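Local coordinates for protein MHC class I antigen (Ctenopharyngodon idella, PDB 5H5Z) that probably presents peptides to T cells at the cell surface, in complex with beta-2-microglobulin, as an MHC class I heavy chain of a bony fish, at residues R177-D189 / H258-T272. Sequence-based numbering, arbitrary orientation.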
ATOM      1  N   ARG A 177     -11.094 -12.325   8.346  1.00 23.40           N
ATOM      2  CA  ARG A 177     -10.257 -13.529   8.314  1.00 25.28           C
ATOM      3  C   ARG A 177      -9.037 -13.392   9.231  1.00 25.30           C
ATOM      4  O   ARG A 177      -8.497 -12.294   9.411  1.00 24.17           O
ATOM      5  CB  ARG A 177      -9.838 -13.882   6.882  1.00 22.81           C
ATOM      6  CG  ARG A 177      -8.643 -13.098   6.347  1.00 24.55           C
ATOM      7  CD  ARG A 177      -8.464 -13.345   4.861  1.00 24.79           C
ATOM      8  NE  ARG A 177      -7.290 -12.671   4.316  1.00 25.79           N
ATOM      9  CZ  ARG A 177      -7.287 -11.431   3.830  1.00 28.28           C
ATOM     10  NH1 ARG A 177      -8.395 -10.702   3.830  1.00 26.79           N
ATOM     11  NH2 ARG A 177      -6.164 -10.916   3.348  1.00 32.35           N
ATOM     12  N   LYS A 178      -8.648 -14.514   9.828  1.00 23.59           N
ATOM     13  CA  LYS A 178      -7.444 -14.614  10.645  1.00 26.42           C
ATOM     14  C   LYS A 178      -6.652 -15.768  10.061  1.00 26.45           C
ATOM     15  O   LYS A 178      -7.043 -16.932  10.209  1.00 29.55           O
ATOM     16  CB  LYS A 178      -7.786 -14.900  12.116  1.00 28.53           C
ATOM     17  CG  LYS A 178      -8.818 -13.969  12.744  1.00 37.29           C
ATOM     18  CD  LYS A 178      -8.246 -12.587  13.008  1.00 36.61           C
ATOM     19  CE  LYS A 178      -9.236 -11.705  13.755  1.00 45.92           C
ATOM     20  NZ  LYS A 178     -10.281 -11.143  12.857  1.00 55.36           N
ATOM     21  N   VAL A 179      -5.560 -15.444   9.373  1.00 26.84           N
ATOM     22  CA  VAL A 179      -4.694 -16.448   8.760  1.00 24.58           C
ATOM     23  C   VAL A 179      -3.342 -16.419   9.475  1.00 24.10           C
ATOM     24  O   VAL A 179      -2.681 -15.377   9.531  1.00 24.41           O
ATOM     25  CB  VAL A 179      -4.503 -16.201   7.246  1.00 26.48           C
ATOM     26  CG1 VAL A 179      -3.762 -17.364   6.603  1.00 27.48           C
ATOM     27  CG2 VAL A 179      -5.844 -15.995   6.551  1.00 24.90           C
ATOM     28  N   SER A 180      -2.942 -17.562  10.023  0.58 24.69           N
ATOM     29  CA  SER A 180      -1.686 -17.657  10.768  0.58 25.13           C
ATOM     30  C   SER A 180      -0.458 -17.597   9.850  0.58 22.93           C
ATOM     31  O   SER A 180      -0.519 -18.040   8.699  0.58 22.83           O
ATOM     32  CB  SER A 180      -1.664 -18.922  11.631  0.58 27.13           C
ATOM     33  OG  SER A 180      -2.720 -18.904  12.580  0.58 24.71           O
ATOM     34  N   PRO A 181       0.656 -17.034  10.352  1.00 22.53           N
ATOM     35  CA  PRO A 181       1.880 -16.986   9.540  1.00 22.26           C
ATOM     36  C   PRO A 181       2.484 -18.363   9.295  1.00 21.88           C
ATOM     37  O   PRO A 181       2.424 -19.245  10.163  1.00 24.54           O
ATOM     38  CB  PRO A 181       2.846 -16.113  10.354  1.00 21.95           C
ATOM     39  CG  PRO A 181       2.255 -15.960  11.702  1.00 24.91           C
ATOM     40  CD  PRO A 181       0.793 -16.307  11.630  1.00 22.01           C
ATOM     41  N   GLN A 182       3.019 -18.544   8.093  1.00 22.04           N
ATOM     42  CA  GLN A 182       3.880 -19.680   7.790  1.00 22.04           C
ATOM     43  C   GLN A 182       5.297 -19.235   8.122  1.00 22.54           C
ATOM     44  O   GLN A 182       5.772 -18.232   7.593  1.00 22.16           O
ATOM     45  CB  GLN A 182       3.737 -20.099   6.324  1.00 25.49           C
ATOM     46  CG  GLN A 182       2.325 -20.558   5.961  1.00 34.14           C
ATOM     47  CD  GLN A 182       2.135 -20.846   4.483  1.00 43.28           C
ATOM     48  OE1 GLN A 182       1.287 -20.234   3.826  1.00 44.04           O
ATOM     49  NE2 GLN A 182       2.911 -21.784   3.952  1.00 50.49           N
ATOM     50  N   VAL A 183       5.960 -19.965   9.017  1.00 23.72           N
ATOM     51  CA  VAL A 183       7.231 -19.521   9.589  1.00 23.15           C
ATOM     52  C   VAL A 183       8.368 -20.466   9.224  1.00 24.26           C
ATOM     53  O   VAL A 183       8.228 -21.688   9.341  1.00 25.71           O
ATOM     54  CB  VAL A 183       7.143 -19.387  11.130  1.00 24.03           C
ATOM     55  CG1 VAL A 183       8.463 -18.899  11.718  1.00 24.22           C
ATOM     56  CG2 VAL A 183       6.005 -18.455  11.535  1.00 24.21           C
ATOM     57  N   SER A 184       9.486 -19.895   8.775  1.00 21.15           N
ATOM     58  CA  SER A 184      10.707 -20.664   8.517  1.00 22.49           C
ATOM     59  C   SER A 184      11.935 -19.975   9.116  1.00 23.77           C
ATOM     60  O   SER A 184      11.944 -18.754   9.301  1.00 23.41           O
ATOM     61  CB  SER A 184      10.911 -20.877   7.013  1.00 23.00           C
ATOM     62  OG  SER A 184       9.879 -21.674   6.457  1.00 30.82           O
ATOM     63  N   LEU A 185      12.961 -20.769   9.428  1.00 22.19           N
ATOM     64  CA  LEU A 185      14.265 -20.241   9.819  1.00 22.06           C
ATOM     65  C   LEU A 185      15.217 -20.468   8.663  1.00 24.28           C
ATOM     66  O   LEU A 185      15.387 -21.605   8.205  1.00 22.80           O
ATOM     67  CB  LEU A 185      14.809 -20.937  11.069  1.00 25.47           C
ATOM     68  CG  LEU A 185      14.531 -20.378  12.464  1.00 28.47           C
ATOM     69  CD1 LEU A 185      15.417 -21.095  13.469  1.00 29.74           C
ATOM     70  CD2 LEU A 185      14.751 -18.875  12.556  1.00 30.60           C
ATOM     71  N   LEU A 186      15.840 -19.383   8.210  1.00 24.22           N
ATOM     72  CA  LEU A 186      16.655 -19.403   7.001  1.00 23.14           C
ATOM     73  C   LEU A 186      18.094 -19.069   7.317  1.00 23.84           C
ATOM     74  O   LEU A 186      18.374 -18.238   8.182  1.00 26.52           O
ATOM     75  CB  LEU A 186      16.122 -18.388   5.983  1.00 24.82           C
ATOM     76  CG  LEU A 186      14.614 -18.334   5.691  1.00 29.07           C
ATOM     77  CD1 LEU A 186      14.294 -17.262   4.660  1.00 29.69           C
ATOM     78  CD2 LEU A 186      14.068 -19.685   5.260  1.00 30.76           C
ATOM     79  N   GLN A 187      19.006 -19.721   6.613  1.00 24.71           N
ATOM     80  CA  GLN A 187      20.423 -19.420   6.750  1.00 26.93           C
ATOM     81  C   GLN A 187      21.141 -19.739   5.451  1.00 28.86           C
ATOM     82  O   GLN A 187      20.944 -20.806   4.875  1.00 29.07           O
ATOM     83  CB  GLN A 187      21.023 -20.226   7.898  1.00 26.46           C
ATOM     84  CG  GLN A 187      22.357 -19.695   8.386  1.00 29.34           C
ATOM     85  CD  GLN A 187      22.931 -20.509   9.528  1.00 25.71           C
ATOM     86  OE1 GLN A 187      22.704 -21.710   9.618  1.00 27.72           O
ATOM     87  NE2 GLN A 187      23.695 -19.858  10.399  1.00 27.83           N
ATOM     88  N   LYS A 188      21.969 -18.807   4.992  1.00 26.77           N
ATOM     89  CA  LYS A 188      22.689 -18.976   3.736  1.00 28.18           C
ATOM     90  C   LYS A 188      23.933 -19.843   3.901  1.00 27.49           C
ATOM     91  O   LYS A 188      24.289 -20.609   3.010  1.00 27.05           O
ATOM     92  CB  LYS A 188      23.063 -17.614   3.154  1.00 31.89           C
ATOM     93  CG  LYS A 188      21.858 -16.758   2.794  1.00 32.09           C
ATOM     94  CD  LYS A 188      22.246 -15.553   1.952  1.00 41.49           C
ATOM     95  CE  LYS A 188      22.768 -15.960   0.581  1.00 43.42           C
ATOM     96  NZ  LYS A 188      21.674 -16.151  -0.410  1.00 35.94           N
ATOM     97  N   ASP A 189      24.579 -19.719   5.054  1.00 30.69           N
ATOM     98  CA  ASP A 189      25.844 -20.389   5.330  1.00 30.87           C
ATOM     99  C   ASP A 189      25.861 -20.698   6.821  1.00 29.80           C
ATOM    100  O   ASP A 189      25.356 -19.900   7.607  1.00 29.66           O
ATOM    101  CB  ASP A 189      26.994 -19.448   4.944  1.00 42.70           C
ATOM    102  CG  ASP A 189      28.359 -20.041   5.200  1.00 58.95           C
ATOM    103  OD1 ASP A 189      28.807 -20.023   6.363  1.00 48.53           O
ATOM    104  OD2 ASP A 189      28.986 -20.517   4.233  1.00 62.89           O
ATOM    105  N   HIS A 258       1.092 -14.106  16.522  1.00 26.75           N
ATOM    106  CA  HIS A 258       0.043 -13.530  15.685  1.00 23.85           C
ATOM    107  C   HIS A 258      -1.291 -13.984  16.249  1.00 27.45           C
ATOM    108  O   HIS A 258      -1.478 -15.174  16.504  1.00 29.63           O
ATOM    109  CB  HIS A 258       0.211 -14.013  14.242  1.00 23.60           C
ATOM    110  CG  HIS A 258      -0.852 -13.536  13.299  1.00 25.30           C
ATOM    111  ND1 HIS A 258      -0.835 -12.283  12.722  1.00 28.59           N
ATOM    112  CD2 HIS A 258      -1.942 -14.163  12.798  1.00 23.12           C
ATOM    113  CE1 HIS A 258      -1.881 -12.153  11.926  1.00 29.34           C
ATOM    114  NE2 HIS A 258      -2.567 -13.280  11.953  1.00 29.93           N
ATOM    115  N   GLN A 259      -2.201 -13.032  16.459  1.00 26.44           N
ATOM    116  CA  GLN A 259      -3.526 -13.322  17.021  1.00 29.49           C
ATOM    117  C   GLN A 259      -3.459 -14.181  18.298  1.00 30.40           C
ATOM    118  O   GLN A 259      -4.129 -15.211  18.398  1.00 33.71           O
ATOM    119  CB  GLN A 259      -4.435 -13.972  15.963  1.00 31.42           C
ATOM    120  CG  GLN A 259      -4.707 -13.103  14.745  1.00 31.87           C
ATOM    121  CD  GLN A 259      -5.468 -11.835  15.086  1.00 34.94           C
ATOM    122  OE1 GLN A 259      -6.522 -11.882  15.721  1.00 36.57           O
ATOM    123  NE2 GLN A 259      -4.935 -10.692  14.663  1.00 34.42           N
ATOM    124  N   ASP A 260      -2.631 -13.750  19.252  1.00 32.04           N
ATOM    125  CA  ASP A 260      -2.492 -14.390  20.580  1.00 35.89           C
ATOM    126  C   ASP A 260      -1.994 -15.840  20.559  1.00 33.78           C
ATOM    127  O   ASP A 260      -2.153 -16.577  21.542  1.00 37.48           O
ATOM    128  CB  ASP A 260      -3.800 -14.290  21.376  1.00 32.94           C
ATOM    129  CG  ASP A 260      -4.411 -12.908  21.321  1.00 38.07           C
ATOM    130  OD1 ASP A 260      -3.712 -11.925  21.660  1.00 41.36           O
ATOM    131  OD2 ASP A 260      -5.596 -12.808  20.929  1.00 40.87           O
ATOM    132  N   LYS A 261      -1.394 -16.237  19.440  1.00 33.20           N
ATOM    133  CA  LYS A 261      -0.874 -17.590  19.257  1.00 34.86           C
ATOM    134  C   LYS A 261       0.577 -17.501  18.810  1.00 37.72           C
ATOM    135  O   LYS A 261       0.945 -16.573  18.085  1.00 37.26           O
ATOM    136  CB  LYS A 261      -1.721 -18.357  18.235  1.00 37.54           C
ATOM    137  CG  LYS A 261      -3.174 -18.547  18.661  1.00 37.60           C
ATOM    138  CD  LYS A 261      -4.025 -19.200  17.576  1.00 52.13           C
ATOM    139  CE  LYS A 261      -3.843 -20.711  17.537  1.00 56.85           C
ATOM    140  NZ  LYS A 261      -4.394 -21.394  18.745  1.00 70.88           N
ATOM    141  N   THR A 262       1.398 -18.454  19.249  1.00 34.01           N
ATOM    142  CA  THR A 262       2.833 -18.416  18.966  1.00 31.49           C
ATOM    143  C   THR A 262       3.327 -19.652  18.225  1.00 29.78           C
ATOM    144  O   THR A 262       2.854 -20.768  18.463  1.00 33.15           O
ATOM    145  CB  THR A 262       3.672 -18.257  20.252  1.00 35.01           C
ATOM    146  OG1 THR A 262       3.300 -19.270  21.194  1.00 44.10           O
ATOM    147  CG2 THR A 262       3.469 -16.886  20.876  1.00 35.56           C
ATOM    148  N   ILE A 263       4.278 -19.431  17.322  1.00 31.21           N
ATOM    149  CA  ILE A 263       4.996 -20.494  16.629  1.00 30.62           C
ATOM    150  C   ILE A 263       6.482 -20.310  16.968  1.00 30.56           C
ATOM    151  O   ILE A 263       6.977 -19.182  16.977  1.00 29.83           O
ATOM    152  CB  ILE A 263       4.744 -20.440  15.099  1.00 31.20           C
ATOM    153  CG1 ILE A 263       3.234 -20.473  14.807  1.00 34.58           C
ATOM    154  CG2 ILE A 263       5.435 -21.604  14.396  1.00 36.76           C
ATOM    155  CD1 ILE A 263       2.834 -20.053  13.404  1.00 34.27           C
ATOM    156  N   ARG A 264       7.174 -21.405  17.286  1.00 27.07           N
ATOM    157  CA  ARG A 264       8.591 -21.354  17.636  1.00 28.56           C
ATOM    158  C   ARG A 264       9.433 -22.199  16.674  1.00 28.28           C
ATOM    159  O   ARG A 264       9.077 -23.333  16.356  1.00 28.82           O
ATOM    160  CB  ARG A 264       8.803 -21.813  19.088  1.00 30.61           C
ATOM    161  CG  ARG A 264      10.232 -21.680  19.606  1.00 35.15           C
ATOM    162  CD  ARG A 264      10.386 -22.245  21.013  1.00 37.30           C
ATOM    163  NE  ARG A 264       9.593 -21.510  22.000  1.00 39.17           N
ATOM    164  CZ  ARG A 264      10.042 -20.494  22.736  1.00 38.58           C
ATOM    165  NH1 ARG A 264      11.295 -20.067  22.612  1.00 33.07           N
ATOM    166  NH2 ARG A 264       9.228 -19.899  23.603  1.00 38.78           N
ATOM    167  N   LYS A 265      10.545 -21.643  16.204  1.00 24.01           N
ATOM    168  CA  LYS A 265      11.484 -22.420  15.397  1.00 24.71           C
ATOM    169  C   LYS A 265      12.854 -22.451  16.056  1.00 27.61           C
ATOM    170  O   LYS A 265      13.270 -21.465  16.658  1.00 27.67           O
ATOM    171  CB  LYS A 265      11.578 -21.871  13.970  1.00 24.80           C
ATOM    172  CG  LYS A 265      10.274 -21.926  13.187  1.00 26.84           C
ATOM    173  CD  LYS A 265       9.943 -23.339  12.742  1.00 28.55           C
ATOM    174  CE  LYS A 265       8.533 -23.415  12.177  1.00 28.10           C
ATOM    175  NZ  LYS A 265       8.233 -24.789  11.688  1.00 32.47           N
ATOM    176  N   THR A 266      13.542 -23.589  15.949  1.00 28.06           N
ATOM    177  CA  THR A 266      14.860 -23.772  16.572  1.00 28.47           C
ATOM    178  C   THR A 266      15.908 -24.182  15.533  1.00 27.84           C
ATOM    179  O   THR A 266      15.588 -24.331  14.356  1.00 28.52           O
ATOM    180  CB  THR A 266      14.821 -24.829  17.704  1.00 33.73           C
ATOM    181  OG1 THR A 266      14.540 -26.123  17.153  1.00 34.72           O
ATOM    182  CG2 THR A 266      13.768 -24.479  18.758  1.00 36.15           C
ATOM    183  N   GLU A 267      17.153 -24.380  15.968  1.00 29.48           N
ATOM    184  CA  GLU A 267      18.239 -24.781  15.057  1.00 29.75           C
ATOM    185  C   GLU A 267      17.881 -25.989  14.193  1.00 30.91           C
ATOM    186  O   GLU A 267      18.304 -26.073  13.036  1.00 30.84           O
ATOM    187  CB  GLU A 267      19.544 -25.052  15.820  1.00 35.26           C
ATOM    188  CG  GLU A 267      19.475 -26.151  16.866  1.00 40.46           C
ATOM    189  CD  GLU A 267      20.597 -26.054  17.880  1.00 62.23           C
ATOM    190  OE1 GLU A 267      20.292 -26.002  19.089  1.00 65.03           O
ATOM    191  OE2 GLU A 267      21.781 -26.019  17.468  1.00 65.21           O
ATOM    192  N   ASP A 268      17.102 -26.911  14.760  1.00 30.53           N
ATOM    193  CA  ASP A 268      16.655 -28.116  14.059  1.00 32.79           C
ATOM    194  C   ASP A 268      15.785 -27.811  12.842  1.00 31.39           C
ATOM    195  O   ASP A 268      15.570 -28.678  11.989  1.00 30.26           O
ATOM    196  CB  ASP A 268      15.888 -29.038  15.016  1.00 38.82           C
ATOM    197  CG  ASP A 268      16.801 -29.776  15.975  1.00 43.51           C
ATOM    198  OD1 ASP A 268      18.038 -29.705  15.810  1.00 44.49           O
ATOM    199  OD2 ASP A 268      16.277 -30.435  16.895  1.00 49.59           O
ATOM    200  N   ASP A 269      15.284 -26.581  12.774  1.00 26.99           N
ATOM    201  CA  ASP A 269      14.383 -26.173  11.702  1.00 24.38           C
ATOM    202  C   ASP A 269      15.065 -25.426  10.565  1.00 24.97           C
ATOM    203  O   ASP A 269      14.441 -25.199   9.523  1.00 24.39           O
ATOM    204  CB  ASP A 269      13.243 -25.320  12.266  1.00 24.94           C
ATOM    205  CG  ASP A 269      12.415 -26.071  13.275  1.00 29.37           C
ATOM    206  OD1 ASP A 269      12.040 -27.226  12.986  1.00 31.83           O
ATOM    207  OD2 ASP A 269      12.153 -25.512  14.359  1.00 26.88           O
ATOM    208  N   ILE A 270      16.333 -25.057  10.757  1.00 26.54           N
ATOM    209  CA  ILE A 270      17.035 -24.204   9.792  1.00 25.33           C
ATOM    210  C   ILE A 270      17.099 -24.849   8.410  1.00 25.98           C
ATOM    211  O   ILE A 270      17.484 -26.015   8.267  1.00 25.49           O
ATOM    212  CB  ILE A 270      18.443 -23.785  10.285  1.00 24.19           C
ATOM    213  CG1 ILE A 270      18.319 -22.915  11.542  1.00 28.40           C
ATOM    214  CG2 ILE A 270      19.213 -23.044   9.192  1.00 25.19           C
ATOM    215  CD1 ILE A 270      19.637 -22.476  12.141  1.00 28.77           C
ATOM    216  N   ILE A 271      16.686 -24.083   7.403  1.00 23.75           N
ATOM    217  CA  ILE A 271      16.777 -24.520   6.013  1.00 26.25           C
ATOM    218  C   ILE A 271      17.739 -23.632   5.225  1.00 24.33           C
ATOM    219  O   ILE A 271      17.999 -22.483   5.600  1.00 24.87           O
ATOM    220  CB  ILE A 271      15.394 -24.610   5.316  1.00 24.16           C
ATOM    221  CG1 ILE A 271      14.685 -23.247   5.288  1.00 23.67           C
ATOM    222  CG2 ILE A 271      14.538 -25.691   5.970  1.00 23.95           C
ATOM    223  CD1 ILE A 271      13.412 -23.232   4.466  1.00 29.09           C
ATOM    224  N   THR A 272      18.272 -24.180   4.140  1.00 23.16           N
ATOM    225  CA  THR A 272      19.260 -23.486   3.322  1.00 25.60           C
ATOM    226  C   THR A 272      19.264 -24.050   1.905  1.00 26.03           C
ATOM    227  O   THR A 272      18.836 -25.185   1.676  1.00 31.47           O
ATOM    228  CB  THR A 272      20.672 -23.595   3.948  1.00 27.19           C
ATOM    229  OG1 THR A 272      21.613 -22.817   3.191  1.00 28.14           O
ATOM    230  CG2 THR A 272      21.128 -25.039   4.016  1.00 27.27           C
TER
HETATM  231  O   HOH W   1       9.752 -24.309   9.168  1.00 35.00           O
HETATM  232  O   HOH W   2      12.353 -23.475   9.051  1.00 28.60           O
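In Val183 the torsion chi1 of -179° sets CG1 beside the carbonyl carbon and CG2 beside the backbone N, one branch for each of two partners. CG1 meets Lys265 CG at 3.8 Å, and CG2 faces CD1 of Ile263. Lys265 bends at chi2, and its aliphatic part crosses Val183 at a slant and slides past Leu185 in the opposite direction. A water bridges its NZ to Val183 O. Leu185 CG rests on Lys265 CB at 3.6 Å, while CD1 reaches the Thr266 backbone and CG1 of Ile270. A second water accepts from Leu185 N and donates to Asp269 O.

Beyond the 3-10 turn 267-269 the chain comes back to strand 182-187. Thr266 N donates to Asp269 OD2 at 2.9 Å across this turn. Ile271 N then donates to Leu185 O at 2.9 Å, nearly straight (171°). Ile271 O takes Gln187 N at 3.1 Å. These bonds form a single bridge centred on Leu186 and Ile271, whose side chains lie side by side, with Leu186 CD2 3.6 Å from Ile271 CG1. At the other end Pro181 CD packs on His258 CB at 3.5 Å. His258 ND1 is bonded to Gly205 O.

Strands 182-187 and 261-266 are edge strands of the two sheets of the immunoglobulin C1-set sandwich. Their axes pass 7.3 Å apart at 20°, and side chains of Val183, Leu185, Ile263 and the aliphatic part of Lys265 join the two sheets along this border. Strand 182-187 pairs with 194-201, and 261-266 with 252-258. Trp247 of helix 244-249 touches Ile270, and Pro15 of the beta-2-microglobulin chain packs on Leu186.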